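Local coordinates for protein transcription factor tau subunit sfc1 (Schizosaccharomyces pombe, PDB 4BJI) that forms part of the TFIIIC complex, in its tauA domain, which binds boxA promoter DNA of tRNA and similar genes to help recruit RNA polymerase III, at residues 46-58 and 86-98. Numbering follows the deposited sequence.
Sequences PLFEKRPVWTRRA and PFRDTYTRFGYDP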
# COMPACT_ATOMS: atom_id res chain seq x y z
N PRO A 46 -0.83 17.76 -3.14
CA PRO A 46 -1.73 17.29 -4.21
C PRO A 46 -1.74 15.79 -4.34
O PRO A 46 -2.76 15.23 -4.78
CB PRO A 46 -1.14 17.92 -5.48
CG PRO A 46 0.19 18.45 -5.09
CD PRO A 46 0.15 18.73 -3.62
N LEU A 47 -0.65 15.11 -4.01
CA LEU A 47 -0.65 13.65 -4.07
C LEU A 47 -1.65 13.07 -3.07
O LEU A 47 -2.35 12.10 -3.37
CB LEU A 47 0.75 13.07 -3.87
CG LEU A 47 1.77 13.42 -4.98
CD1 LEU A 47 3.20 13.02 -4.66
CD2 LEU A 47 1.37 12.81 -6.30
N PHE A 48 -1.75 13.65 -1.88
CA PHE A 48 -2.72 13.20 -0.90
C PHE A 48 -4.15 13.60 -1.26
O PHE A 48 -5.08 12.92 -0.84
CB PHE A 48 -2.36 13.69 0.51
CG PHE A 48 -1.35 12.83 1.21
CD1 PHE A 48 -1.67 11.54 1.62
CD2 PHE A 48 -0.08 13.29 1.44
CE1 PHE A 48 -0.75 10.74 2.26
CE2 PHE A 48 0.86 12.47 2.09
CZ PHE A 48 0.52 11.20 2.49
N GLU A 49 -4.33 14.67 -2.04
CA GLU A 49 -5.67 14.95 -2.58
C GLU A 49 -6.05 13.89 -3.60
O GLU A 49 -7.21 13.46 -3.63
CB GLU A 49 -5.73 16.34 -3.24
CG GLU A 49 -5.51 17.47 -2.29
CD GLU A 49 -6.63 17.65 -1.25
OE1 GLU A 49 -7.68 17.00 -1.33
OE2 GLU A 49 -6.43 18.48 -0.33
N LYS A 50 -5.11 13.48 -4.43
CA LYS A 50 -5.39 12.47 -5.47
C LYS A 50 -5.69 11.08 -4.86
O LYS A 50 -6.56 10.32 -5.33
CB LYS A 50 -4.20 12.32 -6.42
CG LYS A 50 -3.88 13.55 -7.27
CD LYS A 50 -2.54 13.45 -8.03
CE LYS A 50 -2.44 14.53 -9.11
NZ LYS A 50 -1.11 14.56 -9.78
N ARG A 51 -4.97 10.75 -3.81
CA ARG A 51 -4.98 9.41 -3.24
C ARG A 51 -4.69 9.57 -1.75
O ARG A 51 -3.63 10.05 -1.39
CB ARG A 51 -3.89 8.58 -3.93
CG ARG A 51 -3.64 7.24 -3.41
CD ARG A 51 -2.76 6.57 -4.48
NE ARG A 51 -1.96 5.51 -3.96
CZ ARG A 51 -1.24 4.71 -4.76
NH1 ARG A 51 -1.29 4.88 -6.07
NH2 ARG A 51 -0.52 3.78 -4.26
N PRO A 52 -5.64 9.22 -0.88
CA PRO A 52 -5.45 9.56 0.53
C PRO A 52 -4.53 8.63 1.30
O PRO A 52 -4.18 8.92 2.44
CB PRO A 52 -6.85 9.45 1.13
CG PRO A 52 -7.55 8.47 0.20
CD PRO A 52 -7.02 8.76 -1.17
N VAL A 53 -4.15 7.51 0.70
CA VAL A 53 -3.38 6.46 1.36
C VAL A 53 -2.27 6.01 0.42
O VAL A 53 -2.56 5.56 -0.71
CB VAL A 53 -4.31 5.24 1.67
CG1 VAL A 53 -3.54 4.08 2.25
CG2 VAL A 53 -5.48 5.64 2.61
N TRP A 54 -1.02 6.06 0.88
CA TRP A 54 0.14 5.78 0.04
C TRP A 54 1.22 5.01 0.79
O TRP A 54 1.57 5.36 1.93
CB TRP A 54 0.84 7.08 -0.34
CG TRP A 54 0.19 7.99 -1.34
CD1 TRP A 54 -0.68 9.01 -1.08
CD2 TRP A 54 0.45 8.02 -2.74
NE1 TRP A 54 -0.98 9.68 -2.26
CE2 TRP A 54 -0.30 9.08 -3.29
CE3 TRP A 54 1.24 7.25 -3.59
CZ2 TRP A 54 -0.28 9.39 -4.65
CZ3 TRP A 54 1.25 7.55 -4.94
CH2 TRP A 54 0.49 8.61 -5.45
N THR A 55 1.89 4.06 0.14
CA THR A 55 3.17 3.60 0.66
C THR A 55 4.26 4.65 0.38
O THR A 55 4.15 5.49 -0.54
CB THR A 55 3.64 2.31 0.03
OG1 THR A 55 3.76 2.54 -1.38
CG2 THR A 55 2.65 1.18 0.33
N ARG A 56 5.34 4.60 1.18
CA ARG A 56 6.54 5.37 0.88
C ARG A 56 7.05 5.13 -0.54
O ARG A 56 7.35 6.08 -1.28
CB ARG A 56 7.64 5.01 1.89
CG ARG A 56 9.03 5.53 1.49
CD ARG A 56 10.09 5.02 2.49
NE ARG A 56 11.44 5.30 2.01
CZ ARG A 56 11.98 6.49 2.13
NH1 ARG A 56 11.30 7.45 2.74
NH2 ARG A 56 13.21 6.72 1.66
N ARG A 57 7.13 3.87 -0.96
CA ARG A 57 7.66 3.57 -2.29
C ARG A 57 6.81 4.19 -3.40
O ARG A 57 7.34 4.80 -4.33
CB ARG A 57 7.76 2.05 -2.49
CG ARG A 57 8.39 1.67 -3.84
CD ARG A 57 9.72 2.39 -4.12
NE ARG A 57 10.69 2.22 -3.04
CZ ARG A 57 11.86 2.86 -2.98
NH1 ARG A 57 12.20 3.72 -3.94
NH2 ARG A 57 12.69 2.65 -1.97
N ALA A 58 5.49 4.07 -3.31
CA ALA A 58 4.63 4.67 -4.32
C ALA A 58 4.80 6.19 -4.38
O ALA A 58 4.91 6.76 -5.46
CB ALA A 58 3.18 4.24 -4.13
N PRO A 86 -4.72 -4.12 7.32
CA PRO A 86 -4.85 -4.11 5.86
C PRO A 86 -4.27 -2.87 5.21
O PRO A 86 -4.13 -2.87 3.96
CB PRO A 86 -6.37 -4.20 5.63
CG PRO A 86 -6.98 -3.68 6.88
CD PRO A 86 -6.02 -4.08 8.00
N PHE A 87 -3.97 -1.82 6.00
CA PHE A 87 -3.30 -0.62 5.51
C PHE A 87 -1.87 -0.50 6.03
O PHE A 87 -1.27 0.57 5.97
CB PHE A 87 -4.13 0.63 5.78
CG PHE A 87 -5.53 0.52 5.23
CD1 PHE A 87 -5.79 0.78 3.88
CD2 PHE A 87 -6.58 0.11 6.03
CE1 PHE A 87 -7.07 0.59 3.36
CE2 PHE A 87 -7.86 -0.06 5.47
CZ PHE A 87 -8.08 0.19 4.15
N ARG A 88 -1.30 -1.60 6.52
CA ARG A 88 0.08 -1.61 7.04
C ARG A 88 1.04 -0.94 6.06
O ARG A 88 1.01 -1.21 4.87
CB ARG A 88 0.51 -3.04 7.32
CG ARG A 88 1.92 -3.20 7.81
CD ARG A 88 2.35 -4.68 7.71
NE ARG A 88 3.70 -4.88 8.22
CZ ARG A 88 4.24 -6.08 8.31
NH1 ARG A 88 3.52 -7.13 7.95
NH2 ARG A 88 5.47 -6.23 8.78
N ASP A 89 1.90 -0.13 6.62
CA ASP A 89 3.00 0.50 5.87
C ASP A 89 2.49 1.53 4.85
O ASP A 89 3.20 1.89 3.88
CB ASP A 89 3.89 -0.56 5.19
CG ASP A 89 4.63 -1.39 6.19
OD1 ASP A 89 5.10 -0.83 7.19
OD2 ASP A 89 4.66 -2.63 6.01
N THR A 90 1.27 2.06 5.08
CA THR A 90 0.79 3.20 4.34
C THR A 90 0.65 4.42 5.21
O THR A 90 0.31 4.32 6.41
CB THR A 90 -0.57 2.97 3.61
OG1 THR A 90 -1.66 2.88 4.55
CG2 THR A 90 -0.51 1.73 2.75
N TYR A 91 0.93 5.57 4.60
CA TYR A 91 0.70 6.89 5.18
C TYR A 91 -0.64 7.38 4.70
O TYR A 91 -0.93 7.38 3.49
CB TYR A 91 1.80 7.85 4.71
CG TYR A 91 3.16 7.46 5.23
CD1 TYR A 91 3.95 6.53 4.55
CD2 TYR A 91 3.65 7.98 6.42
CE1 TYR A 91 5.18 6.11 5.05
CE2 TYR A 91 4.89 7.58 6.91
CZ TYR A 91 5.64 6.65 6.20
OH TYR A 91 6.88 6.21 6.67
N THR A 92 -1.51 7.76 5.65
CA THR A 92 -2.88 8.20 5.36
C THR A 92 -3.04 9.66 5.76
O THR A 92 -2.61 10.06 6.85
CB THR A 92 -3.88 7.34 6.14
OG1 THR A 92 -3.73 5.95 5.77
CG2 THR A 92 -5.30 7.78 5.86
N ARG A 93 -3.66 10.45 4.91
CA ARG A 93 -3.80 11.85 5.21
C ARG A 93 -4.65 12.05 6.48
O ARG A 93 -5.59 11.28 6.77
CB ARG A 93 -4.37 12.61 4.01
CG ARG A 93 -5.80 12.29 3.65
CD ARG A 93 -6.27 13.09 2.38
NE ARG A 93 -7.72 13.01 2.21
CZ ARG A 93 -8.38 12.80 1.07
NH1 ARG A 93 -7.78 12.64 -0.13
NH2 ARG A 93 -9.70 12.73 1.14
N PHE A 94 -4.31 13.06 7.27
CA PHE A 94 -5.02 13.31 8.53
C PHE A 94 -6.52 13.39 8.28
O PHE A 94 -6.98 13.95 7.29
CB PHE A 94 -4.53 14.60 9.18
CG PHE A 94 -3.11 14.51 9.72
CD1 PHE A 94 -2.70 13.45 10.50
CD2 PHE A 94 -2.18 15.54 9.45
CE1 PHE A 94 -1.40 13.37 11.00
CE2 PHE A 94 -0.87 15.47 9.96
CZ PHE A 94 -0.48 14.37 10.73
N GLY A 95 -7.26 12.79 9.20
CA GLY A 95 -8.71 12.85 9.21
C GLY A 95 -9.41 11.85 8.33
O GLY A 95 -10.62 11.69 8.46
N TYR A 96 -8.69 11.17 7.44
CA TYR A 96 -9.31 10.17 6.56
C TYR A 96 -9.20 8.81 7.26
O TYR A 96 -8.10 8.39 7.63
CB TYR A 96 -8.60 10.11 5.21
CG TYR A 96 -9.21 9.10 4.26
CD1 TYR A 96 -10.39 9.37 3.60
CD2 TYR A 96 -8.61 7.88 4.01
CE1 TYR A 96 -10.96 8.45 2.73
CE2 TYR A 96 -9.16 6.98 3.15
CZ TYR A 96 -10.34 7.25 2.52
OH TYR A 96 -10.87 6.32 1.66
N ASP A 97 -10.34 8.15 7.47
CA ASP A 97 -10.38 6.82 8.11
C ASP A 97 -10.79 5.79 7.07
O ASP A 97 -11.97 5.66 6.73
CB ASP A 97 -11.37 6.82 9.28
CG ASP A 97 -11.28 5.56 10.12
OD1 ASP A 97 -10.70 4.56 9.65
OD2 ASP A 97 -11.76 5.60 11.28
N PRO A 98 -9.83 5.02 6.56
CA PRO A 98 -10.13 4.05 5.50
C PRO A 98 -10.97 2.89 6.00
O PRO A 98 -11.50 2.11 5.19
CB PRO A 98 -8.75 3.59 5.05
CG PRO A 98 -7.86 3.76 6.29
CD PRO A 98 -8.39 5.06 6.92
O HOH W 1 5.71 2.52 3.26
O HOH W 2 9.00 7.63 5.34
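Trp54 and Tyr91 pair through two backbone hydrogen bonds, N to O each way, joining strand 53-55 to strand 90-93. The order of helices and strands is consistent with a winged helix in this DNA-binding domain, strand 53-55 bordering the wing hairpin 79-82/90-93. Val53, branched as suits a strand, forks between two flanking threonines: CG1, anti to the backbone N (chi1 175°), presses tightly on Thr90 CB at 3.5 Å, while CG2 lies alongside Thr92, 3.9 Å from its CG2. Thr90 N closes the type II turn from Phe87, and Thr90 OG1 adds a second bond to the same Phe87 O at 2.7 Å. Replacing Thr90 by alanine is likely to open a gap beside Val53 CG1 and leave Phe87 O with the backbone N-H but not the hydroxyl. Pro52, a rigid bump, fills the corner between two flat groups: CG sits over the Tyr96 ring, 3.9 Å from its centroid, a CH-pi contact, and CB over the Arg93 guanidinium. The Tyr96 hydroxyl is hydrogen-bonded to Asp101. Arg93 is long enough to pass the Phe48 ring and reach the helix's last turn, where in the conformer described NH1 donates in the guanidinium plane to Phe48 O (2.8 Å, N-H...O angle 163°).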